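Local coordinates for protein glutathione S-transferase (Xanthomonas axonopodis pv. citri, PDB 6NXV) that probably catalyses the conjugation of glutathione to electrophilic substrates, at residues 15-20 against 161-166. Sequence-based numbering, arbitrary orientation.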
loop_
_atom_site.group_PDB
_atom_site.type_symbol
_atom_site.label_atom_id
_atom_site.label_comp_id
_atom_site.label_asym_id
_atom_site.label_seq_id
_atom_site.Cartn_x
_atom_site.Cartn_y
_atom_site.Cartn_z
ATOM N N VAL A 15 2.575 -0.638 6.847
ATOM C CA VAL A 15 1.922 -1.637 7.690
ATOM C C VAL A 15 0.567 -2.031 7.119
ATOM O O VAL A 15 0.133 -3.182 7.265
ATOM C CB VAL A 15 1.812 -1.123 9.140
ATOM C CG1 VAL A 15 1.130 -2.151 10.018
ATOM C CG2 VAL A 15 3.183 -0.801 9.693
ATOM N N ARG A 16 -0.125 -1.099 6.465
ATOM C CA ARG A 16 -1.365 -1.452 5.787
ATOM C C ARG A 16 -1.132 -2.560 4.767
ATOM O O ARG A 16 -1.943 -3.488 4.650
ATOM C CB ARG A 16 -1.968 -0.213 5.121
ATOM C CG ARG A 16 -2.441 0.817 6.122
ATOM C CD ARG A 16 -3.156 1.960 5.453
ATOM N NE ARG A 16 -3.876 2.792 6.416
ATOM C CZ ARG A 16 -3.555 4.046 6.711
ATOM N NH1 ARG A 16 -2.523 4.629 6.116
ATOM N NH2 ARG A 16 -4.273 4.721 7.595
ATOM N N LYS A 17 -0.009 -2.488 4.045
ATOM C CA LYS A 17 0.350 -3.510 3.065
ATOM C C LYS A 17 0.389 -4.895 3.696
ATOM O O LYS A 17 -0.265 -5.830 3.218
ATOM C CB LYS A 17 1.712 -3.186 2.450
ATOM C CG LYS A 17 1.695 -2.143 1.358
ATOM C CD LYS A 17 3.083 -1.975 0.779
ATOM C CE LYS A 17 3.830 -0.816 1.400
ATOM N NZ LYS A 17 5.188 -0.644 0.798
ATOM N N ALA A 18 1.170 -5.046 4.768
ATOM C CA ALA A 18 1.277 -6.342 5.425
ATOM C C ALA A 18 -0.054 -6.757 6.036
ATOM O O ALA A 18 -0.468 -7.915 5.907
ATOM C CB ALA A 18 2.378 -6.309 6.488
ATOM N N LEU A 19 -0.750 -5.822 6.690
ATOM C CA LEU A 19 -2.049 -6.150 7.270
ATOM C C LEU A 19 -3.036 -6.583 6.192
ATOM O O LEU A 19 -3.665 -7.642 6.302
ATOM C CB LEU A 19 -2.590 -4.958 8.062
ATOM C CG LEU A 19 -1.897 -4.652 9.400
ATOM C CD1 LEU A 19 -2.537 -3.459 10.099
ATOM C CD2 LEU A 19 -1.868 -5.869 10.325
ATOM N N TRP A 20 -3.169 -5.790 5.127
ATOM C CA TRP A 20 -4.122 -6.127 4.073
ATOM C C TRP A 20 -3.838 -7.512 3.503
ATOM O O TRP A 20 -4.743 -8.346 3.382
ATOM C CB TRP A 20 -4.077 -5.058 2.977
ATOM C CG TRP A 20 -4.873 -5.362 1.742
ATOM C CD1 TRP A 20 -5.835 -6.318 1.596
ATOM C CD2 TRP A 20 -4.792 -4.683 0.483
ATOM N NE1 TRP A 20 -6.344 -6.291 0.324
ATOM C CE2 TRP A 20 -5.722 -5.295 -0.381
ATOM C CE3 TRP A 20 -4.021 -3.621 0.000
ATOM C CZ2 TRP A 20 -5.901 -4.882 -1.697
ATOM C CZ3 TRP A 20 -4.202 -3.210 -1.303
ATOM C CH2 TRP A 20 -5.130 -3.841 -2.138
ATOM N N GLY A 161 0.457 -7.685 -6.825
ATOM C CA GLY A 161 1.008 -6.457 -7.377
ATOM C C GLY A 161 0.175 -5.229 -7.077
ATOM O O GLY A 161 0.702 -4.111 -7.088
ATOM N N ASP A 162 -1.116 -5.413 -6.798
ATOM C CA ASP A 162 -2.008 -4.297 -6.525
ATOM C C ASP A 162 -1.886 -3.787 -5.100
ATOM O O ASP A 162 -2.289 -2.650 -4.828
ATOM C CB ASP A 162 -3.452 -4.716 -6.794
ATOM C CG ASP A 162 -3.736 -4.889 -8.265
ATOM O OD1 ASP A 162 -4.196 -3.920 -8.892
ATOM O OD2 ASP A 162 -3.462 -5.981 -8.804
ATOM N N ILE A 163 -1.316 -4.582 -4.202
ATOM C CA ILE A 163 -1.355 -4.300 -2.768
ATOM C C ILE A 163 -0.486 -3.104 -2.385
ATOM O O ILE A 163 -0.965 -2.236 -1.639
ATOM C CB ILE A 163 -0.978 -5.552 -1.961
ATOM C CG1 ILE A 163 -2.070 -6.614 -2.106
ATOM C CG2 ILE A 163 -0.771 -5.206 -0.499
ATOM C CD1 ILE A 163 -1.715 -7.955 -1.501
ATOM N N PRO A 164 0.774 -2.990 -2.837
ATOM C CA PRO A 164 1.583 -1.841 -2.380
ATOM C C PRO A 164 0.996 -0.482 -2.738
ATOM O O PRO A 164 0.874 0.374 -1.856
ATOM C CB PRO A 164 2.945 -2.085 -3.047
ATOM C CG PRO A 164 3.001 -3.561 -3.235
ATOM C CD PRO A 164 1.596 -3.945 -3.608
ATOM N N LEU A 165 0.627 -0.243 -3.998
ATOM C CA LEU A 165 0.036 1.053 -4.316
ATOM C C LEU A 165 -1.365 1.188 -3.732
ATOM O O LEU A 165 -1.781 2.294 -3.370
ATOM C CB LEU A 165 0.006 1.275 -5.828
ATOM C CG LEU A 165 -0.371 2.692 -6.278
ATOM C CD1 LEU A 165 0.520 3.740 -5.611
ATOM C CD2 LEU A 165 -0.289 2.801 -7.781
ATOM N N GLY A 166 -2.099 0.076 -3.624
ATOM C CA GLY A 166 -3.431 0.126 -3.051
ATOM C C GLY A 166 -3.438 0.641 -1.625
ATOM O O GLY A 166 -4.370 1.335 -1.213
#
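Ile-163 lies over one face of the Trp-20 indole, its CG1 placed 3.9 Å from the centroid of the six-membered ring and 3° off the ring normal, a CH-pi contact, while Gly-166 CA comes to the rim of the same ring, near its plane. The pair illustrates how a glutathione transferase joins its two domains: the helix 13-25 of the thioredoxin-like domain meets helix 163-174 in the helical C-terminal domain through van der Waals packing of side chains and backbone, with no hydrogen bond passing between the two segments. With CG anti to the backbone N (chi1 172°), the Trp-20 indole extends from its helix, and its benzo end reaches the opposing one. There CE3 meets the second branch of the isoleucine, CG2, at 3.7 Å, and CZ3 lies 3.8 Å from the CA of Gly-166, a residue without a side chain. Tyr-198 packs edge-to-face with the indole, and its hydroxyl is hydrogen-bonded to Gly-166 O, so one tyrosine touches both partners of the contact. Asp-162, just ahead of Ile-163, turns its carboxylate away, into hydrogen bonds with Ser-154 OG, Leu-153 N and Trp-188 NE1. Beyond Ile-163 CG2, which also lies by Lys-17 O, Lys-17 contributes its aliphatic stem rather than its charge: its amino group is hydrogen-bonded to Asn-14, and the chain, bent at chi3 (-96°), crosses Pro-164 at about a right angle. At that crossing, Lys-17 CD lies 3.8 Å from Pro-164 CB and 3.5 Å from Pro-164 CA.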